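Local structure of haloacid delahogenase-like family hydrolase (Xanthomonas campestris pv. campestris, 2PKE) at residues I13-F18 against A129-T134; G116-V121 against S151-R156; A122-D127 against G235-V240. The protein probably acts as a phosphatase of the haloacid dehalogenase (HAD) superfamily and binds a magnesium ion in what is probably its active site. All blocks are in the same frame, centred on the assembly; numbering follows the deposited sequence.

Interaction 1: I13-F18 against A129-T134; sequences IQLVGF and AVVLIT
The Phe18 ring turns its edge to Val130: CE1 lies 3.7 Å from Val130 CG1, and the two side chains lie slantwise to one another on one face of the sheet. The first side-chain torsion of Phe18 explains the meeting. CG stands opposite the carbonyl carbon (chi1 -66°), which carries the ring back along the strand past its own backbone N, and Val131 O sits in the ring plane at its edge. On the other face Leu15 reaches across to the neighbouring strand with CD1, which touches Val131 CG1 at 3.7 Å and presses on Ala129 CB at 3.4 Å, tighter than a usual carbon contact. Val131 CG1 also rests on the CA of Gly17, which, having no side chain, probably allows the methyl to lie this close.

Strand 15-18, in the interior of the parallel Rossmann-like sheet of the HAD fold, pairs here with its neighbour 129-135. Strand 15-18 leads straight into Asp19, a magnesium ligand. Residues of 13-18 and 129-134 bond alternately: Val16 N to Ala129 O at 2.8 Å, Val131 N to Val16 O, Phe18 N to Val131 O at 2.8 Å, and Ile133 N to Phe18 O. Of these, Phe18 N meets Val131 O most nearly head-on, with a C=O...N angle of 169°. The Ala129 N bond to Gln14 O is the longest of the ladder, at 3.1 Å. Helix 165-175 covers the Leu15 face through Leu172 and Phe175, while helix 117-125 covers the other.

Interaction 2: G116-V121 against S151-R156; sequences GVREAV and SDLFPR
Asp152 OD2 takes a 2.8 Å bond from Arg118 NH2, and the second carboxylate oxygen, OD1, is held by Arg118 NH1 at 3.1 Å. The guanidinium thus grips the acid end-on with two nitrogens, one to each oxygen, and both oxygens offer their syn lone pairs. The guanidinium and carboxylate planes are only 15° apart, so the salt bridge is nearly flat; a weak third bond runs diagonally from NH2 to OD1. Arg118 gets there on a chain that stays extended from CG to NE, with CG trans to the backbone N (chi1 -176°), while the Asp152 side chain crosses the arginine chain at about a right angle. Two bonds in one plane should restrain rotation of both groups.

Leu153 CD1 sits over the centre of one guanidinium face, 4.3 Å above its plane. The same methyl meets Val121 CG1 at 3.6 Å, so it touches both the charged group and the apolar side of the helix. Val121 CG1 also touches Phe154 CZ at 3.6 Å, coming in obliquely to the ring. Farther inward, Phe154 meets the ring of Phe18 and the side chains of Val130 and Leu132, so the contact runs from an exposed ion pair to the buried sheet. It joins the first half of helix 117-125 to the loop between helix 138-148 and strand 157-160, two connections of the Rossmann-like core of a HAD hydrolase.

Interaction 3: A122-D127 against G235-V240; sequences AAIAAD and GWPAAV
Ile124 reaches across from helix 117-125 to helix 236-250, two helices that pack on the same face of the Rossmann-like HAD sheet. From CB the side chain forks. CG2 faces strand 15-18 and meets Val16 CG2. The other branch crosses to the second helix: with chi1 at -69°, CG1 swings to the side of the backbone N, and CD1 continues outward with chi2 at 160°. CG1 comes first, 3.7 Å from Pro237 CA and 4.0 Å from Pro237 CB, with the isoleucine running at about a right angle to the proline. At the tip, CD1 touches two side chains one helical turn apart, Trp236 CB and Val240 CG2, each at 3.9 Å, and also packs on Phe18 CZ of strand 15-18.

Trp236 gives this contact little beyond its CB. Its indole leads away to Ala120 and Val117, one and two turns before Ile124, and to Thr23 of the probable HAD-type DxDx(T/V) motif; NE1 is hydrogen-bonded to Thr206 OG1. Val240 also reaches the sheet, on Val16 and Ile204. No hydrogen bond crosses between the two segments, and the interface is wholly apolar. Their backbones come closest at Ile124 CA and Pro237 CA, 5.4 Å apart, where CG1 of Ile124 lies against Pro237 CA itself. Beside it, where both residues are partly exposed, Ala123 CB touches Pro237 CG at 3.9 Å.

From the N terminus the chain lays down strand 15-18, passes through the magnesium-binding Asp19 and Asp21 and a run of helices, and enters helix 117-125. Strand 129-135 follows, and interaction 1 closes that long excursion by pairing it beside the first strand. Interaction 2 closes a shorter loop, from helix 117-125 over strand 129-135 and helix 138-148 to the loop at 151-156. Interaction 3 closes the last, bringing the C-terminal helix 236-250 back to helix 117-125. Every pair of contacts crosses along the chain and none nests. Leu132 N probably bonds Arg156 O, linking interactions 1 and 2, and Phe18 also touches Trp236 of interaction 3.

Interaction 1: I13-F18 against A129-T134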
ATOM      1  N   ILE A  13     -28.106  -4.251 -10.015  1.00 23.79           N
ATOM      2  CA  ILE A  13     -26.797  -4.249  -9.355  1.00 20.04           C
ATOM      3  C   ILE A  13     -25.805  -5.064 -10.216  1.00 21.65           C
ATOM      4  O   ILE A  13     -26.137  -6.134 -10.707  1.00 22.42           O
ATOM      5  CB  ILE A  13     -26.894  -4.832  -7.914  1.00 20.30           C
ATOM      6  CG1 ILE A  13     -27.728  -3.953  -6.982  1.00 21.96           C
ATOM      7  CG2 ILE A  13     -25.471  -5.180  -7.305  1.00 15.46           C
ATOM      8  CD1 ILE A  13     -27.333  -2.548  -6.942  1.00 18.36           C
ATOM      9  N   GLN A  14     -24.601  -4.552 -10.421  1.00 21.48           N
ATOM     10  CA  GLN A  14     -23.611  -5.236 -11.251  1.00 19.80           C
ATOM     11  C   GLN A  14     -22.352  -5.635 -10.499  1.00 20.98           C
ATOM     12  O   GLN A  14     -21.610  -6.488 -10.978  1.00 22.93           O
ATOM     13  CB  GLN A  14     -23.208  -4.339 -12.430  1.00 18.68           C
ATOM     14  CG  GLN A  14     -24.345  -3.901 -13.347  1.00 20.49           C
ATOM     15  CD  GLN A  14     -24.891  -5.003 -14.167  1.00 21.43           C
ATOM     16  OE1 GLN A  14     -24.215  -6.021 -14.382  1.00 28.08           O
ATOM     17  NE2 GLN A  14     -26.125  -4.824 -14.682  1.00 17.10           N
ATOM     18  N   LEU A  15     -22.094  -5.021  -9.339  1.00 19.27           N
ATOM     19  CA  LEU A  15     -20.841  -5.195  -8.657  1.00 19.46           C
ATOM     20  C   LEU A  15     -21.069  -5.266  -7.156  1.00 20.28           C
ATOM     21  O   LEU A  15     -21.803  -4.485  -6.617  1.00 15.41           O
ATOM     22  CB  LEU A  15     -19.876  -4.068  -8.983  1.00 21.08           C
ATOM     23  CG  LEU A  15     -18.495  -4.097  -8.342  1.00 22.39           C
ATOM     24  CD1 LEU A  15     -17.604  -5.290  -8.794  1.00 19.02           C
ATOM     25  CD2 LEU A  15     -17.732  -2.776  -8.606  1.00 22.00           C
ATOM     26  N   VAL A  16     -20.468  -6.242  -6.508  1.00 20.82           N
ATOM     27  CA  VAL A  16     -20.582  -6.360  -5.073  1.00 19.42           C
ATOM     28  C   VAL A  16     -19.179  -6.250  -4.493  1.00 19.66           C
ATOM     29  O   VAL A  16     -18.283  -7.007  -4.863  1.00 21.94           O
ATOM     30  CB  VAL A  16     -21.245  -7.655  -4.662  1.00 21.60           C
ATOM     31  CG1 VAL A  16     -21.367  -7.709  -3.131  1.00 12.44           C
ATOM     32  CG2 VAL A  16     -22.614  -7.810  -5.334  1.00 15.34           C
ATOM     33  N   GLY A  17     -19.004  -5.291  -3.598  1.00 16.71           N
ATOM     34  CA  GLY A  17     -17.748  -5.070  -2.966  1.00 18.21           C
ATOM     35  C   GLY A  17     -17.785  -5.696  -1.602  1.00 20.44           C
ATOM     36  O   GLY A  17     -18.838  -5.738  -0.985  1.00 19.47           O
ATOM     37  N   PHE A  18     -16.633  -6.207  -1.137  1.00 18.29           N
ATOM     38  CA  PHE A  18     -16.521  -6.802   0.162  1.00 17.96           C
ATOM     39  C   PHE A  18     -15.397  -6.126   0.908  1.00 15.59           C
ATOM     40  O   PHE A  18     -14.290  -5.987   0.373  1.00 20.17           O
ATOM     41  CB  PHE A  18     -16.179  -8.292   0.052  1.00 21.22           C
ATOM     42  CG  PHE A  18     -17.263  -9.119  -0.575  1.00 17.07           C
ATOM     43  CD1 PHE A  18     -17.392  -9.199  -1.941  1.00 20.70           C
ATOM     44  CD2 PHE A  18     -18.172  -9.788   0.217  1.00 19.52           C
ATOM     45  CE1 PHE A  18     -18.414  -9.968  -2.509  1.00 18.47           C
ATOM     46  CE2 PHE A  18     -19.165 -10.550  -0.350  1.00 16.00           C
ATOM     47  CZ  PHE A  18     -19.272 -10.630  -1.723  1.00 15.87           C
ATOM     48  N   ALA A 129     -20.285  -9.272 -10.539  1.00 23.93           N
ATOM     49  CA  ALA A 129     -18.859  -9.009 -10.351  1.00 21.16           C
ATOM     50  C   ALA A 129     -18.632  -8.835  -8.883  1.00 23.24           C
ATOM     51  O   ALA A 129     -19.515  -8.308  -8.183  1.00 24.44           O
ATOM     52  CB  ALA A 129     -18.420  -7.740 -11.057  1.00 22.34           C
ATOM     53  N   VAL A 130     -17.456  -9.243  -8.409  1.00 23.63           N
ATOM     54  CA  VAL A 130     -17.096  -9.053  -6.978  1.00 23.38           C
ATOM     55  C   VAL A 130     -15.739  -8.347  -6.856  1.00 24.41           C
ATOM     56  O   VAL A 130     -14.872  -8.524  -7.691  1.00 21.62           O
ATOM     57  CB  VAL A 130     -17.088 -10.367  -6.170  1.00 26.67           C
ATOM     58  CG1 VAL A 130     -18.503 -10.982  -6.101  1.00 16.51           C
ATOM     59  CG2 VAL A 130     -16.034 -11.361  -6.718  1.00 26.83           C
ATOM     60  N   VAL A 131     -15.557  -7.515  -5.828  1.00 24.59           N
ATOM     61  CA  VAL A 131     -14.287  -6.843  -5.606  1.00 21.38           C
ATOM     62  C   VAL A 131     -14.035  -6.809  -4.088  1.00 17.65           C
ATOM     63  O   VAL A 131     -14.942  -6.625  -3.298  1.00 19.68           O
ATOM     64  CB  VAL A 131     -14.247  -5.383  -6.242  1.00 25.22           C
ATOM     65  CG1 VAL A 131     -15.500  -4.525  -5.842  1.00 18.77           C
ATOM     66  CG2 VAL A 131     -12.893  -4.669  -5.908  1.00 23.73           C
ATOM     67  N   LEU A 132     -12.794  -6.950  -3.690  1.00 21.07           N
ATOM     68  CA  LEU A 132     -12.430  -6.739  -2.272  1.00 16.38           C
ATOM     69  C   LEU A 132     -11.914  -5.325  -2.146  1.00 19.60           C
ATOM     70  O   LEU A 132     -10.961  -4.974  -2.826  1.00 21.83           O
ATOM     71  CB  LEU A 132     -11.340  -7.696  -1.833  1.00 22.27           C
ATOM     72  CG  LEU A 132     -11.272  -7.842  -0.309  1.00 22.77           C
ATOM     73  CD1 LEU A 132     -10.779  -9.228   0.030  1.00 42.38           C
ATOM     74  CD2 LEU A 132     -10.407  -6.782   0.304  1.00 31.99           C
ATOM     75  N   ILE A 133     -12.530  -4.511  -1.292  1.00 22.08           N
ATOM     76  CA  ILE A 133     -12.090  -3.140  -1.084  1.00 20.54           C
ATOM     77  C   ILE A 133     -11.752  -2.991   0.368  1.00 22.67           C
ATOM     78  O   ILE A 133     -12.596  -3.163   1.275  1.00 19.14           O
ATOM     79  CB  ILE A 133     -13.132  -2.096  -1.507  1.00 21.36           C
ATOM     80  CG1 ILE A 133     -13.508  -2.355  -2.963  1.00 19.72           C
ATOM     81  CG2 ILE A 133     -12.616  -0.638  -1.266  1.00 16.68           C
ATOM     82  CD1 ILE A 133     -14.658  -1.476  -3.541  1.00 19.49           C
ATOM     83  N   THR A 134     -10.502  -2.660   0.607  1.00 19.62           N
ATOM     84  CA  THR A 134     -10.042  -2.457   1.975  1.00 22.78           C
ATOM     85  C   THR A 134      -9.090  -1.265   2.140  1.00 21.60           C
ATOM     86  O   THR A 134      -8.479  -0.867   1.194  1.00 21.67           O
ATOM     87  CB  THR A 134      -9.321  -3.697   2.492  1.00 24.87           C
ATOM     88  OG1 THR A 134      -9.159  -3.532   3.908  1.00 32.05           O
ATOM     89  CG2 THR A 134      -7.958  -3.861   1.834  1.00 21.34           C
TER

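Interaction 2: G116-V121 against S151-R156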
ATOM      1  N   GLY A 116     -19.036 -19.552   6.689  1.00 25.69           N
ATOM      2  CA  GLY A 116     -20.028 -19.289   5.653  1.00 24.29           C
ATOM      3  C   GLY A 116     -19.633 -18.304   4.579  1.00 23.87           C
ATOM      4  O   GLY A 116     -20.349 -18.135   3.583  1.00 21.96           O
ATOM      5  N   VAL A 117     -18.480 -17.663   4.757  1.00 21.48           N
ATOM      6  CA  VAL A 117     -18.057 -16.597   3.859  1.00 20.56           C
ATOM      7  C   VAL A 117     -17.783 -17.107   2.459  1.00 19.41           C
ATOM      8  O   VAL A 117     -18.323 -16.593   1.496  1.00 19.98           O
ATOM      9  CB  VAL A 117     -16.877 -15.821   4.438  1.00 22.61           C
ATOM     10  CG1 VAL A 117     -16.150 -15.000   3.377  1.00 19.86           C
ATOM     11  CG2 VAL A 117     -17.375 -14.930   5.584  1.00 20.71           C
ATOM     12  N   ARG A 118     -17.007 -18.180   2.331  1.00 17.32           N
ATOM     13  CA  ARG A 118     -16.635 -18.658   1.009  1.00 21.40           C
ATOM     14  C   ARG A 118     -17.854 -19.026   0.209  1.00 21.89           C
ATOM     15  O   ARG A 118     -17.912 -18.741  -1.013  1.00 21.29           O
ATOM     16  CB  ARG A 118     -15.656 -19.848   1.113  1.00 23.70           C
ATOM     17  CG  ARG A 118     -15.151 -20.343  -0.208  1.00 24.10           C
ATOM     18  CD  ARG A 118     -14.032 -21.377  -0.146  1.00 26.00           C
ATOM     19  NE  ARG A 118     -13.858 -21.591  -1.545  1.00 22.79           N
ATOM     20  CZ  ARG A 118     -12.947 -21.028  -2.310  1.00 24.46           C
ATOM     21  NH1 ARG A 118     -11.880 -20.408  -1.826  1.00 23.57           N
ATOM     22  NH2 ARG A 118     -13.049 -21.230  -3.597  1.00 22.50           N
ATOM     23  N   GLU A 119     -18.835 -19.673   0.844  1.00 22.63           N
ATOM     24  CA  GLU A 119     -20.047 -20.081   0.102  1.00 21.51           C
ATOM     25  C   GLU A 119     -20.853 -18.857  -0.330  1.00 21.43           C
ATOM     26  O   GLU A 119     -21.359 -18.846  -1.401  1.00 20.94           O
ATOM     27  CB  GLU A 119     -20.990 -20.988   0.930  1.00 23.14           C
ATOM     28  CG  GLU A 119     -20.461 -22.418   1.075  1.00 29.56           C
ATOM     29  CD  GLU A 119     -19.463 -22.620   2.220  1.00 42.31           C
ATOM     30  OE1 GLU A 119     -19.064 -21.633   2.915  1.00 39.11           O
ATOM     31  OE2 GLU A 119     -19.086 -23.806   2.424  1.00 48.38           O
ATOM     32  N   ALA A 120     -21.011 -17.888   0.574  1.00 23.32           N
ATOM     33  CA  ALA A 120     -21.702 -16.591   0.301  1.00 22.25           C
ATOM     34  C   ALA A 120     -21.065 -15.886  -0.919  1.00 19.90           C
ATOM     35  O   ALA A 120     -21.743 -15.545  -1.891  1.00 19.48           O
ATOM     36  CB  ALA A 120     -21.628 -15.712   1.537  1.00 21.64           C
ATOM     37  N   VAL A 121     -19.742 -15.720  -0.884  1.00 20.60           N
ATOM     38  CA  VAL A 121     -19.013 -15.034  -1.967  1.00 21.07           C
ATOM     39  C   VAL A 121     -19.155 -15.753  -3.307  1.00 22.19           C
ATOM     40  O   VAL A 121     -19.368 -15.109  -4.336  1.00 23.99           O
ATOM     41  CB  VAL A 121     -17.490 -14.893  -1.683  1.00 18.28           C
ATOM     42  CG1 VAL A 121     -16.775 -14.219  -2.854  1.00 15.80           C
ATOM     43  CG2 VAL A 121     -17.193 -14.182  -0.338  1.00 20.73           C
ATOM     44  N   SER A 151      -8.409 -16.101  -2.553  1.00 25.20           N
ATOM     45  CA  SER A 151      -7.807 -15.474  -3.768  1.00 25.09           C
ATOM     46  C   SER A 151      -8.436 -15.839  -5.077  1.00 25.67           C
ATOM     47  O   SER A 151      -8.505 -15.034  -5.978  1.00 26.54           O
ATOM     48  CB  SER A 151      -6.315 -15.832  -3.901  1.00 23.52           C
ATOM     49  OG  SER A 151      -5.585 -15.067  -3.003  1.00 37.53           O
ATOM     50  N   ASP A 152      -8.841 -17.080  -5.222  1.00 25.03           N
ATOM     51  CA  ASP A 152      -9.484 -17.487  -6.453  1.00 26.62           C
ATOM     52  C   ASP A 152     -10.776 -16.739  -6.717  1.00 24.91           C
ATOM     53  O   ASP A 152     -11.161 -16.626  -7.874  1.00 29.56           O
ATOM     54  CB  ASP A 152      -9.719 -19.012  -6.508  1.00 26.96           C
ATOM     55  CG  ASP A 152     -10.666 -19.490  -5.429  1.00 27.52           C
ATOM     56  OD1 ASP A 152     -10.569 -19.028  -4.287  1.00 24.95           O
ATOM     57  OD2 ASP A 152     -11.496 -20.359  -5.726  1.00 31.59           O
ATOM     58  N   LEU A 153     -11.469 -16.269  -5.669  1.00 22.84           N
ATOM     59  CA  LEU A 153     -12.688 -15.509  -5.822  1.00 22.44           C
ATOM     60  C   LEU A 153     -12.477 -14.008  -5.938  1.00 22.24           C
ATOM     61  O   LEU A 153     -13.362 -13.314  -6.401  1.00 24.26           O
ATOM     62  CB  LEU A 153     -13.643 -15.735  -4.633  1.00 21.69           C
ATOM     63  CG  LEU A 153     -14.145 -17.156  -4.380  1.00 23.27           C
ATOM     64  CD1 LEU A 153     -14.841 -17.264  -3.029  1.00 21.25           C
ATOM     65  CD2 LEU A 153     -15.100 -17.533  -5.518  1.00 29.56           C
ATOM     66  N   PHE A 154     -11.326 -13.505  -5.515  1.00 22.19           N
ATOM     67  CA  PHE A 154     -11.065 -12.088  -5.528  1.00 28.33           C
ATOM     68  C   PHE A 154      -9.830 -11.828  -6.358  1.00 34.99           C
ATOM     69  O   PHE A 154      -8.761 -11.581  -5.816  1.00 39.83           O
ATOM     70  CB  PHE A 154     -10.916 -11.559  -4.116  1.00 28.54           C
ATOM     71  CG  PHE A 154     -12.208 -11.518  -3.368  1.00 24.88           C
ATOM     72  CD1 PHE A 154     -13.188 -10.599  -3.746  1.00 23.79           C
ATOM     73  CD2 PHE A 154     -12.459 -12.397  -2.294  1.00 25.21           C
ATOM     74  CE1 PHE A 154     -14.419 -10.534  -3.054  1.00 27.56           C
ATOM     75  CE2 PHE A 154     -13.691 -12.352  -1.597  1.00 21.51           C
ATOM     76  CZ  PHE A 154     -14.662 -11.395  -1.974  1.00 27.70           C
ATOM     77  N   PRO A 155      -9.986 -11.913  -7.680  1.00 39.25           N
ATOM     78  CA  PRO A 155      -8.961 -11.418  -8.590  1.00 43.82           C
ATOM     79  C   PRO A 155      -8.898  -9.847  -8.506  1.00 43.78           C
ATOM     80  O   PRO A 155      -7.803  -9.256  -8.315  1.00 44.61           O
ATOM     81  CB  PRO A 155      -9.426 -11.945  -9.966  1.00 44.79           C
ATOM     82  CG  PRO A 155     -10.942 -12.095  -9.852  1.00 45.84           C
ATOM     83  CD  PRO A 155     -11.190 -12.405  -8.382  1.00 42.25           C
ATOM     84  N   ARG A 156     -10.072  -9.202  -8.563  1.00 40.15           N
ATOM     85  CA  ARG A 156     -10.166  -7.755  -8.308  1.00 37.77           C
ATOM     86  C   ARG A 156      -9.955  -7.401  -6.822  1.00 34.74           C
ATOM     87  O   ARG A 156     -10.821  -7.719  -5.957  1.00 29.34           O
ATOM     88  CB  ARG A 156     -11.544  -7.226  -8.725  1.00 39.72           C
ATOM     89  CG  ARG A 156     -11.967  -7.540 -10.128  1.00 43.33           C
ATOM     90  CD  ARG A 156     -13.393  -7.105 -10.347  1.00 47.28           C
ATOM     91  NE  ARG A 156     -13.640  -6.960 -11.772  1.00 50.63           N
ATOM     92  CZ  ARG A 156     -14.072  -7.929 -12.570  1.00 64.05           C
ATOM     93  NH1 ARG A 156     -14.351  -9.141 -12.090  1.00 71.14           N
ATOM     94  NH2 ARG A 156     -14.237  -7.681 -13.867  1.00 68.96           N
TER

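Interaction 3: A122-D127 against G235-V240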
ATOM      1  N   ALA A 122     -18.971 -17.081  -3.298  1.00 22.49           N
ATOM      2  CA  ALA A 122     -19.140 -17.901  -4.497  1.00 22.28           C
ATOM      3  C   ALA A 122     -20.550 -17.755  -5.047  1.00 22.42           C
ATOM      4  O   ALA A 122     -20.765 -17.686  -6.267  1.00 18.24           O
ATOM      5  CB  ALA A 122     -18.814 -19.441  -4.159  1.00 21.07           C
ATOM      6  N   ALA A 123     -21.539 -17.781  -4.148  1.00 24.81           N
ATOM      7  CA  ALA A 123     -22.947 -17.653  -4.565  1.00 22.01           C
ATOM      8  C   ALA A 123     -23.197 -16.308  -5.244  1.00 24.00           C
ATOM      9  O   ALA A 123     -23.834 -16.247  -6.303  1.00 26.05           O
ATOM     10  CB  ALA A 123     -23.917 -17.856  -3.356  1.00 23.64           C
ATOM     11  N   ILE A 124     -22.685 -15.228  -4.637  1.00 20.63           N
ATOM     12  CA  ILE A 124     -22.843 -13.893  -5.199  1.00 19.46           C
ATOM     13  C   ILE A 124     -22.090 -13.775  -6.523  1.00 19.37           C
ATOM     14  O   ILE A 124     -22.650 -13.272  -7.508  1.00 22.18           O
ATOM     15  CB  ILE A 124     -22.405 -12.820  -4.233  1.00 18.32           C
ATOM     16  CG1 ILE A 124     -23.400 -12.770  -3.062  1.00 16.49           C
ATOM     17  CG2 ILE A 124     -22.286 -11.457  -4.966  1.00 18.05           C
ATOM     18  CD1 ILE A 124     -22.878 -12.106  -1.760  1.00 16.93           C
ATOM     19  N   ALA A 125     -20.870 -14.305  -6.552  1.00 24.62           N
ATOM     20  CA  ALA A 125     -19.993 -14.182  -7.716  1.00 24.27           C
ATOM     21  C   ALA A 125     -20.577 -14.867  -8.938  1.00 26.63           C
ATOM     22  O   ALA A 125     -20.142 -14.603 -10.031  1.00 31.17           O
ATOM     23  CB  ALA A 125     -18.656 -14.730  -7.414  1.00 22.46           C
ATOM     24  N   ALA A 126     -21.542 -15.753  -8.753  1.00 30.48           N
ATOM     25  CA  ALA A 126     -22.238 -16.420  -9.865  1.00 28.75           C
ATOM     26  C   ALA A 126     -23.071 -15.435 -10.684  1.00 28.84           C
ATOM     27  O   ALA A 126     -23.235 -15.628 -11.885  1.00 27.46           O
ATOM     28  CB  ALA A 126     -23.138 -17.568  -9.320  1.00 29.70           C
ATOM     29  N   ASP A 127     -23.591 -14.380 -10.040  1.00 26.71           N
ATOM     30  CA  ASP A 127     -24.510 -13.412 -10.686  1.00 26.82           C
ATOM     31  C   ASP A 127     -24.007 -11.970 -10.820  1.00 23.67           C
ATOM     32  O   ASP A 127     -24.619 -11.167 -11.525  1.00 25.64           O
ATOM     33  CB  ASP A 127     -25.827 -13.348  -9.897  1.00 27.59           C
ATOM     34  CG  ASP A 127     -26.528 -14.674  -9.830  1.00 32.49           C
ATOM     35  OD1 ASP A 127     -26.675 -15.274 -10.886  1.00 34.25           O
ATOM     36  OD2 ASP A 127     -26.922 -15.116  -8.732  1.00 45.98           O
ATOM     37  N   GLY A 235     -26.607 -14.952   4.950  1.00 24.98           N
ATOM     38  CA  GLY A 235     -27.670 -14.033   4.471  1.00 20.61           C
ATOM     39  C   GLY A 235     -27.283 -13.047   3.363  1.00 19.61           C
ATOM     40  O   GLY A 235     -28.140 -12.382   2.801  1.00 17.63           O
ATOM     41  N   TRP A 236     -26.002 -12.996   2.988  1.00 19.19           N
ATOM     42  CA  TRP A 236     -25.547 -11.984   2.059  1.00 17.95           C
ATOM     43  C   TRP A 236     -26.124 -12.150   0.645  1.00 21.06           C
ATOM     44  O   TRP A 236     -26.477 -11.155   0.035  1.00 21.72           O
ATOM     45  CB  TRP A 236     -24.019 -11.958   1.934  1.00 18.35           C
ATOM     46  CG  TRP A 236     -23.240 -11.477   3.132  1.00 21.00           C
ATOM     47  CD1 TRP A 236     -23.705 -10.774   4.175  1.00 17.14           C
ATOM     48  CD2 TRP A 236     -21.827 -11.604   3.326  1.00 18.03           C
ATOM     49  NE1 TRP A 236     -22.687 -10.484   5.059  1.00 22.14           N
ATOM     50  CE2 TRP A 236     -21.520 -10.990   4.569  1.00 16.54           C
ATOM     51  CE3 TRP A 236     -20.801 -12.272   2.629  1.00 21.71           C
ATOM     52  CZ2 TRP A 236     -20.222 -10.953   5.089  1.00 19.35           C
ATOM     53  CZ3 TRP A 236     -19.522 -12.256   3.144  1.00 19.34           C
ATOM     54  CH2 TRP A 236     -19.230 -11.582   4.358  1.00 21.94           C
ATOM     55  N   PRO A 237     -26.121 -13.384   0.086  1.00 21.67           N
ATOM     56  CA  PRO A 237     -26.606 -13.541  -1.290  1.00 20.03           C
ATOM     57  C   PRO A 237     -28.077 -13.109  -1.438  1.00 19.00           C
ATOM     58  O   PRO A 237     -28.402 -12.343  -2.362  1.00 20.14           O
ATOM     59  CB  PRO A 237     -26.370 -15.047  -1.572  1.00 20.39           C
ATOM     60  CG  PRO A 237     -25.300 -15.457  -0.586  1.00 22.33           C
ATOM     61  CD  PRO A 237     -25.608 -14.673   0.624  1.00 21.53           C
ATOM     62  N   ALA A 238     -28.924 -13.516  -0.495  1.00 17.89           N
ATOM     63  CA  ALA A 238     -30.344 -13.086  -0.468  1.00 20.50           C
ATOM     64  C   ALA A 238     -30.488 -11.554  -0.376  1.00 19.41           C
ATOM     65  O   ALA A 238     -31.351 -10.951  -1.014  1.00 20.54           O
ATOM     66  CB  ALA A 238     -31.107 -13.769   0.713  1.00 20.02           C
ATOM     67  N   ALA A 239     -29.626 -10.942   0.416  1.00 19.32           N
ATOM     68  CA  ALA A 239     -29.632  -9.488   0.635  1.00 20.35           C
ATOM     69  C   ALA A 239     -29.236  -8.780  -0.632  1.00 19.30           C
ATOM     70  O   ALA A 239     -29.865  -7.810  -0.983  1.00 23.23           O
ATOM     71  CB  ALA A 239     -28.731  -9.077   1.837  1.00 19.37           C
ATOM     72  N   VAL A 240     -28.245  -9.308  -1.343  1.00 19.41           N
ATOM     73  CA  VAL A 240     -27.808  -8.722  -2.620  1.00 20.09           C
ATOM     74  C   VAL A 240     -28.965  -8.750  -3.620  1.00 21.98           C
ATOM     75  O   VAL A 240     -29.252  -7.739  -4.297  1.00 20.31           O
ATOM     76  CB  VAL A 240     -26.549  -9.430  -3.206  1.00 17.28           C
ATOM     77  CG1 VAL A 240     -26.306  -9.009  -4.756  1.00 15.65           C
ATOM     78  CG2 VAL A 240     -25.344  -9.128  -2.337  1.00 20.46           C
TER